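Local coordinates for lipolytic protein G-D-S-L family (Chitinophaga pinensis, PDB 4Q7Q) that is of unproven function but probably hydrolyses ester bonds, as a possible lipase of the GDSL-like (SGNH hydrolase) family, at residues Gly53-Gly58 / Gln85-Gly90; Thr103-Phe108 / Ala161-Thr166. All coordinates share one frame; numbering follows the deposited sequence.

Contact 1 (Gly53-Gly58 / Gln85-Gly90); sequences GWTSGG and QGRPVG
R87 lays its guanidinium over G57 at the start of helix 56-61, in the SGNH-hydrolase fold, where the loop after helix 80-85 passes the helix's first turn. This is mainly van der Waals packing: G57 CA lies 3.4 Å above the guanidinium plane, offset toward its rim, and a side chain at G57 would run into R87 CZ. The chain of R87 reaches there by bending at chi3 (94°). A further van der Waals contact brings the methyl of T55 onto the amide group of Q85, the two side chains crossing at about a right angle, with CG2 of T55 3.5 Å from CD of Q85.

The polar part is indirect. No hydrogen bond joins the segments; S56 OG sits near the guanidinium plane, 3.3 Å from R87 NH1, but at a poor angle, and both atoms instead bind D82, R87 through a salt bridge. R87 NH1 also bonds S107 OG. A lysine in place of R87 has no flat group to lie on G57 and would probably leave N101 O and T103 O without the weak bonds they receive from NH2. Nearer solvent, one water accepts from Q85 NE2 and donates to G53 O, its oxygen 2.8 Å from G53 O.

T55 also caps the helix: its OG1, set between the backbone N and the carbonyl carbon (chi1 62°), accepts from G58 N at 2.9 Å with an N-H...O angle of 156°.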
ATOM      1  N   GLY A  53      -1.146  -8.847   3.973  1.00 17.12           N
ATOM      2  CA  GLY A  53      -1.819  -8.522   5.208  1.00 16.59           C
ATOM      3  C   GLY A  53      -0.945  -7.971   6.312  1.00 15.80           C
ATOM      4  O   GLY A  53      -1.449  -7.664   7.382  1.00 18.41           O
ATOM      5  N   TRP A  54       0.358  -7.856   6.075  1.00 14.26           N
ATOM      6  CA  TRP A  54       1.257  -7.474   7.163  1.00 14.21           C
ATOM      7  C   TRP A  54       1.309  -5.973   7.422  1.00 14.39           C
ATOM      8  O   TRP A  54       1.174  -5.149   6.512  1.00 13.86           O
ATOM      9  CB  TRP A  54       2.686  -7.965   6.911  1.00 13.79           C
ATOM     10  CG  TRP A  54       2.905  -9.441   7.057  1.00 14.17           C
ATOM     11  CD1 TRP A  54       2.016 -10.453   6.797  1.00 15.55           C
ATOM     12  CD2 TRP A  54       4.123 -10.073   7.460  1.00 14.87           C
ATOM     13  NE1 TRP A  54       2.616 -11.678   7.032  1.00 15.81           N
ATOM     14  CE2 TRP A  54       3.908 -11.466   7.436  1.00 14.86           C
ATOM     15  CE3 TRP A  54       5.373  -9.594   7.854  1.00 14.75           C
ATOM     16  CZ2 TRP A  54       4.895 -12.380   7.782  1.00 14.69           C
ATOM     17  CZ3 TRP A  54       6.357 -10.507   8.196  1.00 15.09           C
ATOM     18  CH2 TRP A  54       6.107 -11.880   8.170  1.00 15.46           C
ATOM     19  N   THR A  55       1.575  -5.635   8.677  1.00 13.73           N
ATOM     20  CA  THR A  55       1.848  -4.261   9.070  1.00 13.38           C
ATOM     21  C   THR A  55       3.360  -4.013   9.025  1.00 13.41           C
ATOM     22  O   THR A  55       4.155  -4.961   8.923  1.00 13.38           O
ATOM     23  CB  THR A  55       1.376  -3.996  10.498  1.00 14.03           C
ATOM     24  OG1 THR A  55       2.109  -4.847  11.386  1.00 15.67           O
ATOM     25  CG2 THR A  55      -0.119  -4.284  10.632  1.00 14.88           C
ATOM     26  N   SER A  56       3.768  -2.751   9.122  1.00 13.60           N
ATOM     27  CA  SER A  56       5.190  -2.472   9.303  1.00 13.24           C
ATOM     28  C   SER A  56       5.701  -3.107  10.601  1.00 15.01           C
ATOM     29  O   SER A  56       6.872  -3.478  10.703  1.00 15.86           O
ATOM     30  CB  SER A  56       5.492  -0.973   9.275  1.00 15.12           C
ATOM     31  OG  SER A  56       5.014  -0.322  10.439  1.00 16.21           O
ATOM     32  N   GLY A  57       4.813  -3.231  11.584  1.00 14.65           N
ATOM     33  CA  GLY A  57       5.129  -3.916  12.829  1.00 16.28           C
ATOM     34  C   GLY A  57       5.480  -5.381  12.611  1.00 15.85           C
ATOM     35  O   GLY A  57       6.442  -5.885  13.193  1.00 16.97           O
ATOM     36  N   GLY A  58       4.705  -6.075  11.780  1.00 13.75           N
ATOM     37  CA  GLY A  58       5.003  -7.460  11.444  1.00 15.40           C
ATOM     38  C   GLY A  58       6.291  -7.625  10.650  1.00 15.96           C
ATOM     39  O   GLY A  58       7.089  -8.540  10.904  1.00 16.62           O
ATOM     40  N   GLN A  85      -5.238  -1.398  11.700  1.00 15.07           N
ATOM     41  CA  GLN A  85      -5.149  -2.123  12.962  1.00 15.95           C
ATOM     42  C   GLN A  85      -5.040  -1.189  14.160  1.00 17.55           C
ATOM     43  O   GLN A  85      -5.083  -1.639  15.304  1.00 20.70           O
ATOM     44  CB  GLN A  85      -4.005  -3.138  12.922  1.00 18.17           C
ATOM     45  CG  GLN A  85      -4.309  -4.267  11.944  1.00 21.31           C
ATOM     46  CD  GLN A  85      -3.247  -5.344  11.895  1.00 24.79           C
ATOM     47  OE1 GLN A  85      -2.505  -5.555  12.859  1.00 26.19           O
ATOM     48  NE2 GLN A  85      -3.176  -6.042  10.765  1.00 25.61           N
ATOM     49  N   GLY A  86      -4.924   0.111  13.903  1.00 17.04           N
ATOM     50  CA  GLY A  86      -4.880   1.091  14.975  1.00 18.03           C
ATOM     51  C   GLY A  86      -3.539   1.191  15.688  1.00 19.02           C
ATOM     52  O   GLY A  86      -3.479   1.661  16.834  1.00 22.92           O
ATOM     53  N   ARG A  87      -2.462   0.753  15.036  1.00 18.19           N
ATOM     54  CA  ARG A  87      -1.123   0.868  15.628  1.00 18.74           C
ATOM     55  C   ARG A  87      -0.749   2.326  15.774  1.00 17.36           C
ATOM     56  O   ARG A  87      -0.959   3.108  14.851  1.00 16.37           O
ATOM     57  CB  ARG A  87      -0.056   0.230  14.738  1.00 21.92           C
ATOM     58  CG  ARG A  87       0.176  -1.250  14.885  1.00 24.91           C
ATOM     59  CD  ARG A  87       1.486  -1.626  14.190  1.00 22.38           C
ATOM     60  NE  ARG A  87       2.645  -1.652  15.088  1.00 19.74           N
ATOM     61  CZ  ARG A  87       3.870  -1.239  14.758  1.00 17.83           C
ATOM     62  NH1 ARG A  87       4.109  -0.727  13.552  1.00 16.07           N
ATOM     63  NH2 ARG A  87       4.865  -1.325  15.638  1.00 18.62           N
ATOM     64  N   PRO A  88      -0.164   2.700  16.917  1.00 16.65           N
ATOM     65  CA  PRO A  88       0.233   4.102  17.079  1.00 17.76           C
ATOM     66  C   PRO A  88       1.319   4.502  16.087  1.00 17.54           C
ATOM     67  O   PRO A  88       2.295   3.778  15.884  1.00 19.14           O
ATOM     68  CB  PRO A  88       0.773   4.156  18.514  1.00 17.56           C
ATOM     69  CG  PRO A  88       1.051   2.764  18.899  1.00 20.16           C
ATOM     70  CD  PRO A  88       0.113   1.896  18.120  1.00 18.49           C
ATOM     71  N   VAL A  89       1.130   5.658  15.468  1.00 16.69           N
ATOM     72  CA  VAL A  89       2.107   6.194  14.545  1.00 16.73           C
ATOM     73  C   VAL A  89       3.412   6.482  15.274  1.00 17.48           C
ATOM     74  O   VAL A  89       4.493   6.165  14.786  1.00 17.28           O
ATOM     75  CB  VAL A  89       1.584   7.489  13.913  1.00 17.66           C
ATOM     76  CG1 VAL A  89       2.698   8.210  13.165  1.00 18.95           C
ATOM     77  CG2 VAL A  89       0.407   7.184  12.994  1.00 18.75           C
ATOM     78  N   GLY A  90       3.301   7.062  16.460  1.00 19.44           N
ATOM     79  CA  GLY A  90       4.475   7.467  17.206  1.00 20.60           C
ATOM     80  C   GLY A  90       4.998   8.823  16.781  1.00 21.99           C
ATOM     81  O   GLY A  90       4.288   9.612  16.150  1.00 21.67           O
TER
HETATM   82  O   HOH W   1      -1.332  -8.049  10.122  1.00 35.11           O

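Contact 2 (Thr103-Phe108 / Ala161-Thr166); sequences TVYGSF and ANAVLT
Y105 sets one face of its ring against the methyl of A163 in a CH-pi contact, with A163 CB 4.0 Å from the ring centroid and 29° off its normal. The nearest ring carbons are CE2 and CZ; CE2 of Y105 is 3.6 Å from A163 CB. Farther out, the phenol oxygen OH of Y105 sits against both A163 CA and T166 CB, 3.4 Å from the latter, while the methyl CG2 of T166 lies at the ring edge, near its plane. The side chains of Y105 and T166 cross at about a right angle. One turn on from Y105, F108 meets V164 obliquely, CZ of the former 3.9 Å from CG2 of the latter.

These pairs pack helix 104-118 against helix 157-171, two helices of the alpha/beta SGNH-hydrolase fold; the short segments run at 41° to each other, with axes 10.5 Å apart.

Behind the first shell, T166 has its hydroxyl turned back along its own helix: OG1 lies beside the backbone N (chi1 -60°) and donates to N162 O from above the carbonyl plane, while T166 N reaches the same oxygen from the opposite face. That bond probably holds the rotation of T166, with CG2 anti to the backbone N. Helix 104-118 is started by T103, the N-cap, whose OG1 accepts from G106 N at 3.0 Å. I167 touches both Y105 and F108, and V89 and Y95 also pack on Y105.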
ATOM      1  N   THR A 103       5.677   1.404  17.616  1.00 19.35           N
ATOM      2  CA  THR A 103       5.058   2.453  16.815  1.00 18.65           C
ATOM      3  C   THR A 103       5.517   2.270  15.385  1.00 17.18           C
ATOM      4  O   THR A 103       6.483   1.542  15.124  1.00 17.45           O
ATOM      5  CB  THR A 103       5.502   3.865  17.252  1.00 18.67           C
ATOM      6  OG1 THR A 103       6.925   3.995  17.085  1.00 19.64           O
ATOM      7  CG2 THR A 103       5.132   4.136  18.704  1.00 18.49           C
ATOM      8  N   VAL A 104       4.846   2.956  14.467  1.00 16.67           N
ATOM      9  CA  VAL A 104       5.221   2.939  13.058  1.00 17.39           C
ATOM     10  C   VAL A 104       6.623   3.515  12.853  1.00 16.09           C
ATOM     11  O   VAL A 104       7.457   2.914  12.171  1.00 16.04           O
ATOM     12  CB  VAL A 104       4.186   3.679  12.190  1.00 17.42           C
ATOM     13  CG1 VAL A 104       4.625   3.687  10.744  1.00 18.33           C
ATOM     14  CG2 VAL A 104       2.827   3.009  12.334  1.00 17.98           C
ATOM     15  N   TYR A 105       6.895   4.668  13.454  1.00 17.23           N
ATOM     16  CA  TYR A 105       8.236   5.235  13.398  1.00 18.29           C
ATOM     17  C   TYR A 105       9.291   4.235  13.902  1.00 18.51           C
ATOM     18  O   TYR A 105      10.367   4.106  13.309  1.00 19.23           O
ATOM     19  CB  TYR A 105       8.305   6.501  14.245  1.00 18.16           C
ATOM     20  CG  TYR A 105       7.873   7.798  13.582  1.00 18.55           C
ATOM     21  CD1 TYR A 105       8.741   8.501  12.761  1.00 19.59           C
ATOM     22  CD2 TYR A 105       6.620   8.349  13.833  1.00 18.17           C
ATOM     23  CE1 TYR A 105       8.371   9.706  12.192  1.00 20.59           C
ATOM     24  CE2 TYR A 105       6.240   9.561  13.270  1.00 18.98           C
ATOM     25  CZ  TYR A 105       7.126  10.237  12.449  1.00 20.57           C
ATOM     26  OH  TYR A 105       6.776  11.444  11.870  1.00 22.28           O
ATOM     27  N   GLY A 106       8.984   3.530  14.994  1.00 18.72           N
ATOM     28  CA  GLY A 106       9.869   2.500  15.519  1.00 18.41           C
ATOM     29  C   GLY A 106      10.114   1.365  14.532  1.00 18.04           C
ATOM     30  O   GLY A 106      11.247   0.914  14.354  1.00 19.07           O
ATOM     31  N   SER A 107       9.048   0.909  13.878  1.00 16.90           N
ATOM     32  CA  SER A 107       9.159  -0.169  12.893  1.00 15.98           C
ATOM     33  C   SER A 107      10.042   0.251  11.733  1.00 16.20           C
ATOM     34  O   SER A 107      10.825  -0.546  11.221  1.00 16.85           O
ATOM     35  CB  SER A 107       7.784  -0.561  12.352  1.00 15.22           C
ATOM     36  OG  SER A 107       6.970  -1.091  13.380  1.00 16.25           O
ATOM     37  N   PHE A 108       9.903   1.499  11.302  1.00 16.72           N
ATOM     38  CA  PHE A 108      10.722   1.971  10.193  1.00 17.71           C
ATOM     39  C   PHE A 108      12.187   2.068  10.590  1.00 18.63           C
ATOM     40  O   PHE A 108      13.066   1.818   9.763  1.00 19.70           O
ATOM     41  CB  PHE A 108      10.193   3.280   9.611  1.00 17.77           C
ATOM     42  CG  PHE A 108       9.127   3.080   8.570  1.00 17.44           C
ATOM     43  CD1 PHE A 108       7.860   2.663   8.935  1.00 18.06           C
ATOM     44  CD2 PHE A 108       9.398   3.302   7.228  1.00 18.94           C
ATOM     45  CE1 PHE A 108       6.868   2.470   7.973  1.00 17.30           C
ATOM     46  CE2 PHE A 108       8.419   3.112   6.262  1.00 18.72           C
ATOM     47  CZ  PHE A 108       7.147   2.698   6.634  1.00 17.41           C
ATOM     48  N   ALA A 161       1.068   8.540   6.254  1.00 16.50           N
ATOM     49  CA  ALA A 161       1.802   9.105   5.129  1.00 16.87           C
ATOM     50  C   ALA A 161       2.771  10.179   5.612  1.00 17.22           C
ATOM     51  O   ALA A 161       3.915  10.248   5.158  1.00 18.42           O
ATOM     52  CB  ALA A 161       0.845   9.674   4.106  1.00 18.65           C
ATOM     53  N   ASN A 162       2.322  11.005   6.550  1.00 17.00           N
ATOM     54  CA  ASN A 162       3.160  12.089   7.043  1.00 18.88           C
ATOM     55  C   ASN A 162       4.370  11.573   7.817  1.00 18.82           C
ATOM     56  O   ASN A 162       5.465  12.140   7.724  1.00 20.02           O
ATOM     57  CB  ASN A 162       2.340  13.086   7.872  1.00 20.89           C
ATOM     58  CG  ASN A 162       1.372  13.904   7.016  1.00 24.43           C
ATOM     59  OD1 ASN A 162       1.506  13.968   5.793  1.00 26.31           O
ATOM     60  ND2 ASN A 162       0.406  14.547   7.661  1.00 26.08           N
ATOM     61  N   ALA A 163       4.183  10.493   8.570  1.00 17.64           N
ATOM     62  CA  ALA A 163       5.311   9.860   9.254  1.00 18.64           C
ATOM     63  C   ALA A 163       6.373   9.388   8.254  1.00 19.46           C
ATOM     64  O   ALA A 163       7.569   9.619   8.446  1.00 19.74           O
ATOM     65  CB  ALA A 163       4.834   8.706  10.114  1.00 18.22           C
ATOM     66  N   VAL A 164       5.936   8.731   7.185  1.00 17.67           N
ATOM     67  CA  VAL A 164       6.860   8.272   6.153  1.00 16.84           C
ATOM     68  C   VAL A 164       7.594   9.463   5.525  1.00 18.48           C
ATOM     69  O   VAL A 164       8.809   9.433   5.343  1.00 19.19           O
ATOM     70  CB  VAL A 164       6.126   7.453   5.069  1.00 17.91           C
ATOM     71  CG1 VAL A 164       7.065   7.146   3.908  1.00 18.27           C
ATOM     72  CG2 VAL A 164       5.536   6.163   5.679  1.00 17.81           C
ATOM     73  N   LEU A 165       6.852  10.522   5.218  1.00 18.74           N
ATOM     74  CA  LEU A 165       7.458  11.733   4.673  1.00 19.47           C
ATOM     75  C   LEU A 165       8.483  12.322   5.637  1.00 20.85           C
ATOM     76  O   LEU A 165       9.559  12.752   5.229  1.00 22.10           O
ATOM     77  CB  LEU A 165       6.392  12.768   4.335  1.00 21.25           C
ATOM     78  CG  LEU A 165       5.509  12.458   3.122  1.00 22.43           C
ATOM     79  CD1 LEU A 165       4.277  13.342   3.157  1.00 23.66           C
ATOM     80  CD2 LEU A 165       6.279  12.666   1.824  1.00 23.83           C
ATOM     81  N   THR A 166       8.145  12.339   6.921  1.00 21.44           N
ATOM     82  CA  THR A 166       9.050  12.867   7.941  1.00 22.15           C
ATOM     83  C   THR A 166      10.342  12.057   8.037  1.00 22.42           C
ATOM     84  O   THR A 166      11.421  12.630   8.127  1.00 23.99           O
ATOM     85  CB  THR A 166       8.354  12.937   9.317  1.00 22.91           C
ATOM     86  OG1 THR A 166       7.216  13.802   9.224  1.00 24.55           O
ATOM     87  CG2 THR A 166       9.296  13.476  10.379  1.00 22.39           C
TER

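From the N terminus, contact 1 comes first: residues 53-58 meet 85-90, closing a loop that carries strand 73-77 and helix 80-85. Contact 2 opens later, at 103-108, and closes at 161-166 beyond strand 123-127, so the two stand in series, neither enclosing nor crossing the other. In space they adjoin, with centres about 10 Å apart. They are joined chiefly through 85-90, where P88 O lies 3.0 Å from V104 N, a probable hydrogen bond, and V89 pairs through its backbone with Y105; S56 also packs directly on S107. R87 on G57 and V89 on A163 extend the same loop to helices 56-61 and 157-171.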